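Local coordinates for protein endo-beta-mannanase (Opitutaceae bacterium TAV5, PDB 7BOB) that probably hydrolyses beta-1,4-linked mannosides from their chain ends, as a homotrimeric glycoside hydrolase family 5 enzyme of a termite hindgut bacterium, at residues A[80-85]-A[142-147]; A[136-141]-A[184-189]; A[241-246]-A[296-301]; A[259-264]-A[300-305]; A[508-513]-A[573-578]. All blocks are in the same frame, centred on the assembly; numbering follows the deposited sequence.

Contact 1: A[80-85]-A[142-147]; sequences RLLRLL and KPFATH
The ring of F144 lies against L85 in a CH-pi contact whose geometry shows how a single aromatic side chain can fasten a loop to a helix. L85 CB stands 3.6 Å from the ring centroid, only 5° from the normal, and so sits almost exactly above the middle of one face. The rest of that leucine follows the same surface: with CG anti to the carbonyl carbon (chi1 -65°), the chain is led along the ring, and L85 CD1 comes 3.7 Å from F144 CD2. The second apolar contact comes from another direction. L82, one helical turn earlier, meets the ring near its plane, with its CG 4.1 Å from F144 CE2, and the two side chains cross at about a right angle. One leucine therefore covers a face while the other borders an edge. The helix in question, 75-89, is the second of the outer helices of a (beta/alpha)8 barrel, and F144 belongs to the connection from the third helix, 124-141, to the fourth strand, 151-154; the contact thus joins two successive beta-alpha units at the N-terminal end of the barrel strands. Backbone hydrogen bonds shape the short loop that presents the ring: A145 N bonds to K142 O, and H147 N lies 2.7 Å from F144 O. No hydrogen bond passes between the two segments. Polar groups on the helix look to other partners, R80 NH1 to the carbonyl of W34 and R83 to E39 in a salt bridge, while L81, L84 and L85 pack on F59 of strand 56-62.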
# COMPACT_ATOMS: atom_id res chain seq x y z
N ARG A 80 28.84 12.77 -35.10
CA ARG A 80 28.20 13.95 -34.55
C ARG A 80 28.70 14.24 -33.14
O ARG A 80 28.93 15.40 -32.78
CB ARG A 80 26.69 13.76 -34.61
CG ARG A 80 26.22 13.85 -36.03
CD ARG A 80 24.79 13.34 -36.18
NE ARG A 80 24.41 13.37 -37.59
CZ ARG A 80 23.24 12.96 -38.07
NH1 ARG A 80 22.30 12.47 -37.26
NH2 ARG A 80 23.01 13.03 -39.38
N LEU A 81 28.90 13.20 -32.32
CA LEU A 81 29.50 13.41 -31.01
C LEU A 81 30.84 14.14 -31.14
O LEU A 81 31.08 15.15 -30.45
CB LEU A 81 29.68 12.07 -30.27
CG LEU A 81 30.25 12.10 -28.83
CD1 LEU A 81 29.58 13.16 -27.96
CD2 LEU A 81 30.16 10.73 -28.16
N LEU A 82 31.71 13.67 -32.03
CA LEU A 82 33.01 14.31 -32.14
C LEU A 82 32.87 15.75 -32.63
O LEU A 82 33.59 16.64 -32.15
CB LEU A 82 33.96 13.50 -33.04
CG LEU A 82 35.40 14.09 -33.09
CD1 LEU A 82 36.51 13.01 -33.03
CD2 LEU A 82 35.65 15.04 -34.28
N ARG A 83 31.93 16.02 -33.54
CA ARG A 83 31.74 17.39 -34.02
C ARG A 83 31.28 18.30 -32.88
O ARG A 83 31.72 19.45 -32.79
CB ARG A 83 30.76 17.41 -35.20
CG ARG A 83 31.25 16.60 -36.46
CD ARG A 83 30.43 16.87 -37.73
NE ARG A 83 30.56 18.27 -38.11
CZ ARG A 83 30.54 18.74 -39.35
NH1 ARG A 83 30.37 17.92 -40.39
NH2 ARG A 83 30.68 20.05 -39.56
N LEU A 84 30.41 17.79 -31.99
CA LEU A 84 29.97 18.58 -30.85
C LEU A 84 31.12 18.86 -29.90
O LEU A 84 31.34 20.01 -29.51
CB LEU A 84 28.83 17.86 -30.11
CG LEU A 84 28.08 18.58 -28.99
CD1 LEU A 84 27.54 19.92 -29.46
CD2 LEU A 84 26.93 17.68 -28.49
N LEU A 85 31.87 17.82 -29.50
CA LEU A 85 33.00 18.00 -28.58
C LEU A 85 33.95 19.04 -29.12
O LEU A 85 34.42 19.93 -28.38
CB LEU A 85 33.73 16.68 -28.38
CG LEU A 85 32.90 15.61 -27.68
CD1 LEU A 85 33.53 14.23 -27.82
CD2 LEU A 85 32.71 15.99 -26.19
N LYS A 142 38.14 10.26 -25.24
CA LYS A 142 39.55 10.34 -24.89
C LYS A 142 40.30 11.44 -25.63
O LYS A 142 41.09 12.15 -24.98
CB LYS A 142 40.23 8.98 -25.11
CG LYS A 142 41.65 8.93 -24.56
CD LYS A 142 42.25 7.52 -24.62
CE LYS A 142 43.64 7.49 -23.99
NZ LYS A 142 44.42 6.29 -24.39
N PRO A 143 40.09 11.68 -26.93
CA PRO A 143 40.77 12.82 -27.58
C PRO A 143 40.41 14.17 -27.00
O PRO A 143 41.03 15.17 -27.39
CB PRO A 143 40.33 12.70 -29.05
CG PRO A 143 40.08 11.25 -29.25
CD PRO A 143 39.45 10.80 -27.93
N PHE A 144 39.45 14.25 -26.09
CA PHE A 144 39.12 15.53 -25.47
C PHE A 144 39.30 15.50 -23.96
O PHE A 144 38.87 16.44 -23.28
CB PHE A 144 37.70 15.95 -25.84
CG PHE A 144 37.48 16.06 -27.32
CD1 PHE A 144 37.65 17.28 -27.96
CD2 PHE A 144 37.14 14.95 -28.07
CE1 PHE A 144 37.46 17.39 -29.32
CE2 PHE A 144 36.94 15.05 -29.43
CZ PHE A 144 37.10 16.28 -30.05
N ALA A 145 40.00 14.49 -23.43
CA ALA A 145 40.00 14.19 -22.00
C ALA A 145 40.33 15.40 -21.13
O ALA A 145 39.78 15.54 -20.04
CB ALA A 145 40.99 13.06 -21.71
N THR A 146 41.22 16.27 -21.59
CA THR A 146 41.60 17.41 -20.77
C THR A 146 40.67 18.60 -20.94
O THR A 146 40.84 19.60 -20.25
CB THR A 146 43.03 17.87 -21.10
OG1 THR A 146 43.06 18.31 -22.47
CG2 THR A 146 44.03 16.72 -20.92
N HIS A 147 39.71 18.54 -21.86
CA HIS A 147 38.78 19.64 -22.01
C HIS A 147 37.38 19.30 -21.51
O HIS A 147 36.44 20.07 -21.72
CB HIS A 147 38.75 20.10 -23.46
CG HIS A 147 40.12 20.36 -24.01
ND1 HIS A 147 40.97 21.30 -23.46
CD2 HIS A 147 40.81 19.77 -25.01
CE1 HIS A 147 42.11 21.30 -24.12
NE2 HIS A 147 42.04 20.38 -25.07

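Contact 2: A[136-141]-A[184-189]; sequences TITTHL and EVLPEA
T138 pushes its methyl group into the angle between V185 and L186, and the orientation of this threonine explains most of the contact. Its CG2 is anti to the backbone N, which directs the methyl outward from the helix, while OG1 turns back (chi1 -51°) to bond with the carbonyl of A134 one turn earlier. The side chain thus shows carbon to its neighbour and keeps its oxygen for its own helix. T138 and V185 lie side by side, pointing opposite ways: T138 CG2 is 3.6 Å from V185 CB and equally close to V185 CG1. L186, the next residue, sets its branch point CG and its methyl CD1 against the same methyl, each 3.7 Å from T138 CG2. T139 approaches V185 differently, crossing it at about a right angle, so that T139 OG1 lies 3.7 Å from V185 CG2; this is mere contact, and the hydroxyl has a weak hydrogen bond to the carbonyl of R135. The backbones of the two segments are nearest at T139 and V185, whose CA atoms are 6.2 Å apart, and no hydrogen bond links them. Beyond L186 the loop folds into a type I beta turn closed by A189 N to L186 O, and R183 bonds the carbonyls of P187 and A189. In the (beta/alpha)8 barrel the contact joins the C-terminal end of the third outer helix, 124-141, to the loop between the fourth helix, 168-183, and the fifth strand, 191-192; beneath it, L141 and L186 both rest on I151 of strand 151-154, and L141 also touches P97 of strand 94-101.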
# COMPACT_ATOMS: atom_id res chain seq x y z
N THR A 136 32.98 2.21 -24.78
CA THR A 136 32.98 2.71 -26.15
C THR A 136 32.88 4.23 -26.20
O THR A 136 33.62 4.88 -26.94
CB THR A 136 31.82 2.11 -26.93
OG1 THR A 136 31.96 0.68 -26.96
CG2 THR A 136 31.83 2.67 -28.34
N ILE A 137 31.93 4.80 -25.46
CA ILE A 137 31.79 6.26 -25.48
C ILE A 137 33.04 6.92 -24.93
O ILE A 137 33.58 7.85 -25.53
CB ILE A 137 30.53 6.71 -24.72
CG1 ILE A 137 29.28 6.01 -25.29
CG2 ILE A 137 30.39 8.22 -24.82
CD1 ILE A 137 29.04 6.28 -26.78
N THR A 138 33.53 6.42 -23.79
CA THR A 138 34.75 6.98 -23.21
C THR A 138 35.90 6.95 -24.22
O THR A 138 36.67 7.91 -24.30
CB THR A 138 35.14 6.22 -21.94
OG1 THR A 138 34.01 6.14 -21.06
CG2 THR A 138 36.26 6.93 -21.21
N THR A 139 36.01 5.88 -25.00
CA THR A 139 36.99 5.84 -26.07
C THR A 139 36.87 7.06 -26.98
O THR A 139 37.87 7.71 -27.30
CB THR A 139 36.85 4.54 -26.87
OG1 THR A 139 37.49 3.48 -26.17
CG2 THR A 139 37.50 4.68 -28.24
N HIS A 140 35.65 7.42 -27.35
CA HIS A 140 35.46 8.57 -28.24
C HIS A 140 35.60 9.91 -27.54
O HIS A 140 35.69 10.93 -28.23
CB HIS A 140 34.11 8.48 -28.92
CG HIS A 140 34.06 7.45 -30.00
ND1 HIS A 140 34.20 7.77 -31.33
CD2 HIS A 140 33.96 6.11 -29.93
CE1 HIS A 140 34.15 6.66 -32.05
NE2 HIS A 140 34.01 5.64 -31.22
N LEU A 141 35.60 9.93 -26.21
CA LEU A 141 35.88 11.16 -25.47
C LEU A 141 37.36 11.35 -25.20
O LEU A 141 37.78 12.48 -24.91
CB LEU A 141 35.15 11.16 -24.12
CG LEU A 141 33.64 10.94 -24.11
CD1 LEU A 141 33.18 10.73 -22.68
CD2 LEU A 141 32.94 12.14 -24.71
N GLU A 184 38.77 2.06 -17.52
CA GLU A 184 39.61 1.25 -18.41
C GLU A 184 40.13 2.07 -19.58
O GLU A 184 41.08 1.65 -20.24
CB GLU A 184 38.83 0.05 -18.93
CG GLU A 184 38.73 -1.10 -17.95
CD GLU A 184 37.84 -2.22 -18.47
OE1 GLU A 184 37.73 -2.34 -19.71
OE2 GLU A 184 37.24 -2.95 -17.64
N VAL A 185 39.53 3.23 -19.84
CA VAL A 185 39.95 4.12 -20.91
C VAL A 185 40.54 5.41 -20.38
O VAL A 185 41.57 5.87 -20.88
CB VAL A 185 38.76 4.41 -21.86
CG1 VAL A 185 39.12 5.49 -22.88
CG2 VAL A 185 38.31 3.12 -22.54
N LEU A 186 39.93 6.01 -19.36
CA LEU A 186 40.41 7.27 -18.78
C LEU A 186 40.51 7.09 -17.27
O LEU A 186 39.65 7.56 -16.51
CB LEU A 186 39.48 8.43 -19.15
CG LEU A 186 39.39 8.84 -20.61
CD1 LEU A 186 38.34 9.93 -20.78
CD2 LEU A 186 40.76 9.33 -21.08
N PRO A 187 41.57 6.41 -16.80
CA PRO A 187 41.64 6.08 -15.37
C PRO A 187 41.57 7.27 -14.43
O PRO A 187 41.17 7.10 -13.28
CB PRO A 187 43.00 5.36 -15.25
CG PRO A 187 43.75 5.74 -16.51
CD PRO A 187 42.70 5.87 -17.56
N GLU A 188 41.93 8.47 -14.89
CA GLU A 188 41.96 9.65 -14.03
C GLU A 188 40.76 10.57 -14.25
O GLU A 188 40.75 11.68 -13.71
CB GLU A 188 43.26 10.43 -14.25
CG GLU A 188 44.51 9.66 -13.86
CD GLU A 188 44.36 8.91 -12.54
OE1 GLU A 188 44.14 9.56 -11.50
OE2 GLU A 188 44.44 7.66 -12.55
N ALA A 189 39.79 10.15 -15.04
CA ALA A 189 38.64 11.00 -15.31
C ALA A 189 37.87 11.32 -14.02
O ALA A 189 37.86 10.55 -13.05
CB ALA A 189 37.70 10.32 -16.31

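Contact 3: A[241-246]-A[296-301]; sequences GYPVPN and DAYLRA
G241, the last residue of strand 237-241, reaches the side chain of Y298 through one water. The water donates to G241 O at 2.9 Å and accepts from the phenol, its oxygen lying 2.6 Å from Y298 OH and in the plane of the ring at its edge. The next residue, Y242, directs its CB away from the helix, and its own hydroxyl bonds to E281; its carbonyl carbon merely passes Y298 OH. P243 makes the direct contact. Its ring meets the phenol end obliquely, P243 CD lying 3.9 Å from Y298 OH and P243 CB 4.0 Å from Y298 CZ. Y298 reaches this far because its CG is anti to the backbone N (chi1 171°), with L255 and R261 packed beside the ring. Farther on, V244, P245 and N246 turn to a second subunit of the trimer, where N246 ND2 bonds to the carbonyl of R517. The segment thus leads from barrel to subunit interface. Y242, just past the C-terminal end of the sixth strand of a (beta/alpha)8 barrel and bonded to E281 on the seventh, is consistent with the active-site arrangement of clan GH-A, in which that glutamate position usually serves as nucleophile.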
# COMPACT_ATOMS: atom_id res chain seq x y z
N GLY A 241 17.62 20.31 -8.28
CA GLY A 241 16.52 20.76 -7.47
C GLY A 241 15.69 21.82 -8.12
O GLY A 241 16.21 22.69 -8.84
N TYR A 242 14.39 21.74 -7.89
CA TYR A 242 13.39 22.62 -8.47
C TYR A 242 12.39 23.00 -7.39
O TYR A 242 12.24 22.29 -6.39
CB TYR A 242 12.69 21.92 -9.63
CG TYR A 242 13.63 21.44 -10.68
CD1 TYR A 242 14.26 20.19 -10.58
CD2 TYR A 242 13.90 22.24 -11.79
CE1 TYR A 242 15.16 19.75 -11.61
CE2 TYR A 242 14.77 21.81 -12.79
CZ TYR A 242 15.39 20.57 -12.70
OH TYR A 242 16.25 20.18 -13.73
N PRO A 243 11.66 24.11 -7.58
CA PRO A 243 10.72 24.58 -6.55
C PRO A 243 9.32 23.97 -6.57
O PRO A 243 8.51 24.31 -5.70
CB PRO A 243 10.64 26.09 -6.85
CG PRO A 243 10.90 26.19 -8.35
CD PRO A 243 11.88 25.09 -8.66
N VAL A 244 9.01 23.06 -7.49
CA VAL A 244 7.66 22.48 -7.63
C VAL A 244 7.24 21.89 -6.29
O VAL A 244 7.95 21.04 -5.73
CB VAL A 244 7.63 21.41 -8.75
CG1 VAL A 244 6.21 20.91 -9.00
CG2 VAL A 244 8.21 21.97 -10.04
N PRO A 245 6.15 22.36 -5.70
CA PRO A 245 5.82 21.91 -4.34
C PRO A 245 5.71 20.39 -4.19
O PRO A 245 6.25 19.84 -3.22
CB PRO A 245 4.50 22.63 -4.05
CG PRO A 245 4.61 23.89 -4.82
CD PRO A 245 5.31 23.50 -6.12
N ASN A 246 5.07 19.67 -5.10
CA ASN A 246 4.89 18.25 -4.79
C ASN A 246 6.07 17.38 -5.24
O ASN A 246 5.96 16.15 -5.17
CB ASN A 246 3.55 17.72 -5.33
CG ASN A 246 3.44 17.82 -6.82
OD1 ASN A 246 4.39 18.21 -7.48
ND2 ASN A 246 2.28 17.48 -7.36
N ASP A 296 13.06 35.91 -10.37
CA ASP A 296 14.24 36.72 -10.10
C ASP A 296 14.58 36.73 -8.60
O ASP A 296 15.73 36.49 -8.21
CB ASP A 296 13.98 38.13 -10.65
CG ASP A 296 14.96 39.14 -10.17
OD1 ASP A 296 16.16 39.00 -10.45
OD2 ASP A 296 14.51 40.10 -9.53
N ALA A 297 13.57 36.95 -7.75
CA ALA A 297 13.82 36.93 -6.31
C ALA A 297 14.22 35.54 -5.83
O ALA A 297 15.09 35.40 -4.96
CB ALA A 297 12.58 37.42 -5.55
N TYR A 298 13.60 34.49 -6.40
CA TYR A 298 13.95 33.13 -6.03
C TYR A 298 15.42 32.85 -6.31
O TYR A 298 16.14 32.31 -5.47
CB TYR A 298 13.05 32.13 -6.77
CG TYR A 298 13.46 30.68 -6.62
CD1 TYR A 298 13.09 29.96 -5.49
CD2 TYR A 298 14.19 30.04 -7.62
CE1 TYR A 298 13.45 28.63 -5.34
CE2 TYR A 298 14.54 28.69 -7.49
CZ TYR A 298 14.18 27.99 -6.35
OH TYR A 298 14.54 26.67 -6.22
N LEU A 299 15.87 33.21 -7.52
CA LEU A 299 17.25 32.93 -7.89
C LEU A 299 18.21 33.70 -7.00
O LEU A 299 19.23 33.15 -6.56
CB LEU A 299 17.48 33.26 -9.36
CG LEU A 299 16.72 32.34 -10.33
CD1 LEU A 299 16.94 32.78 -11.76
CD2 LEU A 299 17.10 30.88 -10.15
N ARG A 300 17.87 34.96 -6.68
CA ARG A 300 18.76 35.75 -5.82
C ARG A 300 18.85 35.17 -4.42
O ARG A 300 19.81 35.48 -3.70
CB ARG A 300 18.30 37.22 -5.77
CG ARG A 300 18.74 37.96 -7.04
CD ARG A 300 17.82 39.12 -7.42
NE ARG A 300 18.23 39.67 -8.71
CZ ARG A 300 19.34 40.38 -8.91
NH1 ARG A 300 20.15 40.64 -7.90
NH2 ARG A 300 19.65 40.82 -10.12
N ALA A 301 17.89 34.34 -4.01
CA ALA A 301 18.05 33.67 -2.73
C ALA A 301 18.80 32.34 -2.87
O ALA A 301 19.78 32.09 -2.15
CB ALA A 301 16.67 33.44 -2.08
O HOH W 1 15.79 25.44 -8.15

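Contact 4: A[259-264]-A[300-305]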
# COMPACT_ATOMS: atom_id res chain seq x y z
N LEU A 259 10.38 28.47 2.82
CA LEU A 259 10.52 27.00 2.88
C LEU A 259 11.00 26.44 1.55
O LEU A 259 12.02 25.76 1.48
CB LEU A 259 9.19 26.33 3.29
CG LEU A 259 9.16 24.79 3.51
CD1 LEU A 259 9.06 23.98 2.20
CD2 LEU A 259 10.36 24.28 4.30
N THR A 260 10.25 26.72 0.47
CA THR A 260 10.67 26.27 -0.85
C THR A 260 12.11 26.69 -1.15
O THR A 260 12.92 25.87 -1.60
CB THR A 260 9.73 26.84 -1.93
OG1 THR A 260 8.38 26.42 -1.69
CG2 THR A 260 10.17 26.37 -3.33
N ARG A 261 12.44 27.96 -0.88
CA ARG A 261 13.81 28.45 -1.13
C ARG A 261 14.84 27.72 -0.29
O ARG A 261 16.00 27.64 -0.69
CB ARG A 261 13.94 29.95 -0.85
CG ARG A 261 13.11 30.83 -1.77
CD ARG A 261 13.01 32.24 -1.21
NE ARG A 261 12.35 33.15 -2.14
CZ ARG A 261 12.49 34.48 -2.12
NH1 ARG A 261 13.27 35.06 -1.20
NH2 ARG A 261 11.84 35.22 -3.01
N SER A 262 14.47 27.17 0.86
CA SER A 262 15.49 26.49 1.63
C SER A 262 15.76 25.05 1.15
O SER A 262 16.71 24.42 1.64
CB SER A 262 15.11 26.48 3.10
OG SER A 262 14.02 25.58 3.32
N LEU A 263 14.96 24.52 0.23
CA LEU A 263 15.08 23.09 -0.11
C LEU A 263 16.41 22.78 -0.78
O LEU A 263 17.17 21.92 -0.32
CB LEU A 263 13.92 22.68 -1.01
CG LEU A 263 12.54 22.70 -0.36
CD1 LEU A 263 11.48 22.69 -1.47
CD2 LEU A 263 12.41 21.50 0.56
N LEU A 264 16.70 23.45 -1.89
CA LEU A 264 17.92 23.12 -2.63
C LEU A 264 19.18 23.35 -1.79
O LEU A 264 20.01 22.42 -1.71
CB LEU A 264 17.90 23.90 -3.95
CG LEU A 264 18.83 23.51 -5.09
CD1 LEU A 264 18.80 22.03 -5.32
CD2 LEU A 264 18.45 24.27 -6.37
N ARG A 300 17.87 34.96 -6.68
CA ARG A 300 18.76 35.75 -5.82
C ARG A 300 18.85 35.17 -4.42
O ARG A 300 19.81 35.48 -3.70
CB ARG A 300 18.30 37.22 -5.77
CG ARG A 300 18.74 37.96 -7.04
CD ARG A 300 17.82 39.12 -7.42
NE ARG A 300 18.23 39.67 -8.71
CZ ARG A 300 19.34 40.38 -8.91
NH1 ARG A 300 20.15 40.64 -7.90
NH2 ARG A 300 19.65 40.82 -10.12
N ALA A 301 17.89 34.34 -4.01
CA ALA A 301 18.05 33.67 -2.73
C ALA A 301 18.80 32.34 -2.87
O ALA A 301 19.78 32.09 -2.15
CB ALA A 301 16.67 33.44 -2.08
N ILE A 302 18.39 31.48 -3.79
CA ILE A 302 18.89 30.11 -3.71
C ILE A 302 20.33 29.98 -4.19
O ILE A 302 21.07 29.14 -3.66
CB ILE A 302 17.97 29.15 -4.47
CG1 ILE A 302 17.91 29.53 -5.94
CG2 ILE A 302 16.58 29.11 -3.81
CD1 ILE A 302 18.14 28.34 -6.84
N LEU A 303 20.76 30.79 -5.17
CA LEU A 303 22.12 30.63 -5.70
C LEU A 303 23.18 30.99 -4.67
O LEU A 303 24.10 30.18 -4.45
CB LEU A 303 22.28 31.42 -7.00
CG LEU A 303 21.43 30.85 -8.14
CD1 LEU A 303 21.56 31.74 -9.39
CD2 LEU A 303 21.83 29.40 -8.44
N PRO A 304 23.14 32.16 -4.00
CA PRO A 304 24.14 32.39 -2.94
C PRO A 304 24.04 31.37 -1.81
O PRO A 304 25.07 30.91 -1.30
CB PRO A 304 23.84 33.83 -2.46
CG PRO A 304 23.05 34.46 -3.57
CD PRO A 304 22.26 33.33 -4.19
N ALA A 305 22.82 30.97 -1.42
CA ALA A 305 22.70 29.94 -0.40
C ALA A 305 23.31 28.61 -0.86
O ALA A 305 24.02 27.95 -0.10
CB ALA A 305 21.23 29.76 -0.00
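I302 meets R261 and L264 with different branches: its chi1 of 61° places CG1 in the crowded position between backbone N and carbonyl carbon, and a chi2 of 131°, away from a staggered value, swings I302 CD1 to L264 CD2 at 4.1 Å. CG2 is set to press on the facing backbone, 3.5 Å from R261 O. R261 passes along the neighbouring residue with its chain extended from CG to NE: A301 CB lies 3.9 Å from both R261 CD and R261 NH1, oblique to the guanidinium. The NE of that group is held by the carbonyl of L255. These are the sixth and seventh outer helices of the (beta/alpha)8 barrel, running in nearly the same direction as successive helices of such a barrel do; the axes of the two six-residue segments cross at -28° and approach to 8.9 Å. A301 lies at the more exposed side of the contact, whereas L264 and I302 are buried. L264 also packs inward on L279 and F282 of strand 277-282, between the two helices in sequence. Within helix 258-272, L259 O accepts two bonds from one residue, S262 N and S262 OG, the hydroxyl coming in the carbonyl plane at 2.7 Å. On the far flank, S262 and L263 touch helix 406-422 of the C-terminal domain.

Contact 5: A[508-513]-A[573-578]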
# COMPACT_ATOMS: atom_id res chain seq x y z
N GLY A 508 4.33 31.36 24.41
CA GLY A 508 3.02 30.95 23.96
C GLY A 508 2.73 29.48 24.14
O GLY A 508 3.55 28.69 24.63
N PRO A 509 1.53 29.08 23.72
CA PRO A 509 1.06 27.71 23.90
C PRO A 509 1.46 26.78 22.75
O PRO A 509 1.67 27.20 21.61
CB PRO A 509 -0.46 27.89 23.92
CG PRO A 509 -0.67 29.00 22.91
CD PRO A 509 0.51 29.93 23.08
N TYR A 510 1.52 25.49 23.07
CA TYR A 510 1.91 24.46 22.11
C TYR A 510 1.11 23.20 22.36
O TYR A 510 0.78 22.87 23.50
CB TYR A 510 3.39 24.13 22.23
CG TYR A 510 4.27 25.21 21.70
CD1 TYR A 510 4.60 25.25 20.34
CD2 TYR A 510 4.76 26.21 22.54
CE1 TYR A 510 5.42 26.26 19.83
CE2 TYR A 510 5.58 27.22 22.04
CZ TYR A 510 5.91 27.24 20.69
OH TYR A 510 6.70 28.24 20.19
N GLU A 511 0.80 22.49 21.28
CA GLU A 511 0.13 21.20 21.38
C GLU A 511 0.82 20.22 20.45
O GLU A 511 0.92 20.48 19.24
CB GLU A 511 -1.36 21.31 21.03
CG GLU A 511 -2.07 19.99 21.05
CD GLU A 511 -3.49 20.12 20.58
OE1 GLU A 511 -4.25 20.88 21.21
OE2 GLU A 511 -3.84 19.48 19.56
N PHE A 512 1.29 19.11 21.00
CA PHE A 512 1.95 18.05 20.25
C PHE A 512 1.02 16.84 20.17
O PHE A 512 0.72 16.22 21.20
CB PHE A 512 3.27 17.66 20.90
CG PHE A 512 4.22 18.80 21.02
CD1 PHE A 512 4.91 19.26 19.91
CD2 PHE A 512 4.41 19.43 22.23
CE1 PHE A 512 5.79 20.32 20.01
CE2 PHE A 512 5.30 20.51 22.33
CZ PHE A 512 5.98 20.95 21.22
N THR A 513 0.61 16.48 18.95
CA THR A 513 -0.25 15.33 18.72
C THR A 513 0.51 14.08 18.29
O THR A 513 -0.09 13.01 18.26
CB THR A 513 -1.31 15.64 17.66
OG1 THR A 513 -0.64 15.85 16.40
CG2 THR A 513 -2.10 16.89 18.05
N GLU A 573 3.53 29.10 12.10
CA GLU A 573 4.95 28.94 11.78
C GLU A 573 5.85 29.74 12.73
O GLU A 573 6.92 29.26 13.13
CB GLU A 573 5.19 29.33 10.33
CG GLU A 573 6.39 28.64 9.76
CD GLU A 573 6.77 29.14 8.37
OE1 GLU A 573 5.89 29.31 7.49
OE2 GLU A 573 7.98 29.36 8.18
N ALA A 574 5.45 30.97 13.08
CA ALA A 574 6.30 31.78 13.95
C ALA A 574 6.55 31.08 15.28
O ALA A 574 7.68 31.04 15.77
CB ALA A 574 5.66 33.15 14.20
N SER A 575 5.51 30.48 15.85
CA SER A 575 5.70 29.77 17.12
C SER A 575 6.48 28.48 16.92
O SER A 575 7.33 28.13 17.75
CB SER A 575 4.34 29.52 17.78
OG SER A 575 3.53 28.67 17.01
N TRP A 576 6.25 27.77 15.81
CA TRP A 576 7.10 26.61 15.51
C TRP A 576 8.58 27.00 15.60
O TRP A 576 9.38 26.33 16.25
CB TRP A 576 6.79 26.06 14.11
CG TRP A 576 5.41 25.51 13.96
CD1 TRP A 576 4.50 25.28 14.96
CD2 TRP A 576 4.77 25.14 12.73
NE1 TRP A 576 3.34 24.80 14.43
CE2 TRP A 576 3.47 24.69 13.07
CE3 TRP A 576 5.16 25.14 11.39
CZ2 TRP A 576 2.57 24.24 12.10
CZ3 TRP A 576 4.27 24.70 10.43
CH2 TRP A 576 2.98 24.24 10.79
N SER A 577 8.94 28.10 14.96
CA SER A 577 10.34 28.49 14.95
C SER A 577 10.76 29.02 16.32
O SER A 577 11.85 28.71 16.81
CB SER A 577 10.54 29.51 13.83
OG SER A 577 11.75 30.22 13.97
N ALA A 578 9.88 29.76 16.99
CA ALA A 578 10.19 30.21 18.34
C ALA A 578 10.43 29.04 19.29
O ALA A 578 11.17 29.19 20.27
CB ALA A 578 9.06 31.10 18.86
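Y510 OH donates to S575 O in a short hydrogen bond of 2.5 Å, the sole polar link between these segments and a case of a phenol capturing a main-chain carbonyl of a helix. The carbonyl oxygen lies in the plane of the tyrosine ring at its edge. Seen from the other partner, the bond is less ideal: the C=O...donor angle is 118° and the hydroxyl stands 40° above the carbonyl plane, so it misses the lone-pair direction. With Y510 CG anti to the carbonyl carbon (chi1 -73°), the ring is sent out alongside the helix, Y510 CE1 lying 3.4 Å from S575 O. Around the hydroxyl lie two small side chains, S575 CB at 3.6 Å from Y510 OH and A578 CB at 3.9 Å; their small size probably helps the phenol come so near. S575 itself turns its OG back to the carbonyl of Q572. Strand and helix run almost perpendicular, with axes 9.7 Å apart, and one long aromatic side chain spans the distance. Strand 508-512 pairs with 501-505 as a beta hairpin in the C-terminal alpha/beta domain. W579, just beyond the segment on helix 569-583, meets both Y510 and F512 edge-to-face; on other flanks, W576 stacks with F562 of helix 558-564, and towards helix 406-422 E573 bonds to H418 and S577 to the carbonyl of L419.

Overall arrangement
From the N terminus, contact 1 closes a loop from the second outer helix of the barrel to the turn after the third, and contact 2 opens within it and ends later, so the two cross; they touch where K142 and A145 pack on L186 and where L85 meets L141. Contact 3 starts at the end of the sixth strand and contact 4 on the following helix, both ending on helix 292-309 and sharing R300 and A301, their centres 6 Å apart. These lie about 34 to 36 Å, centre to centre, from the first pair. Contact 5 closes last, tying hairpin to helix in the C-terminal domain, its nearest atoms about 6 Å from contact 4.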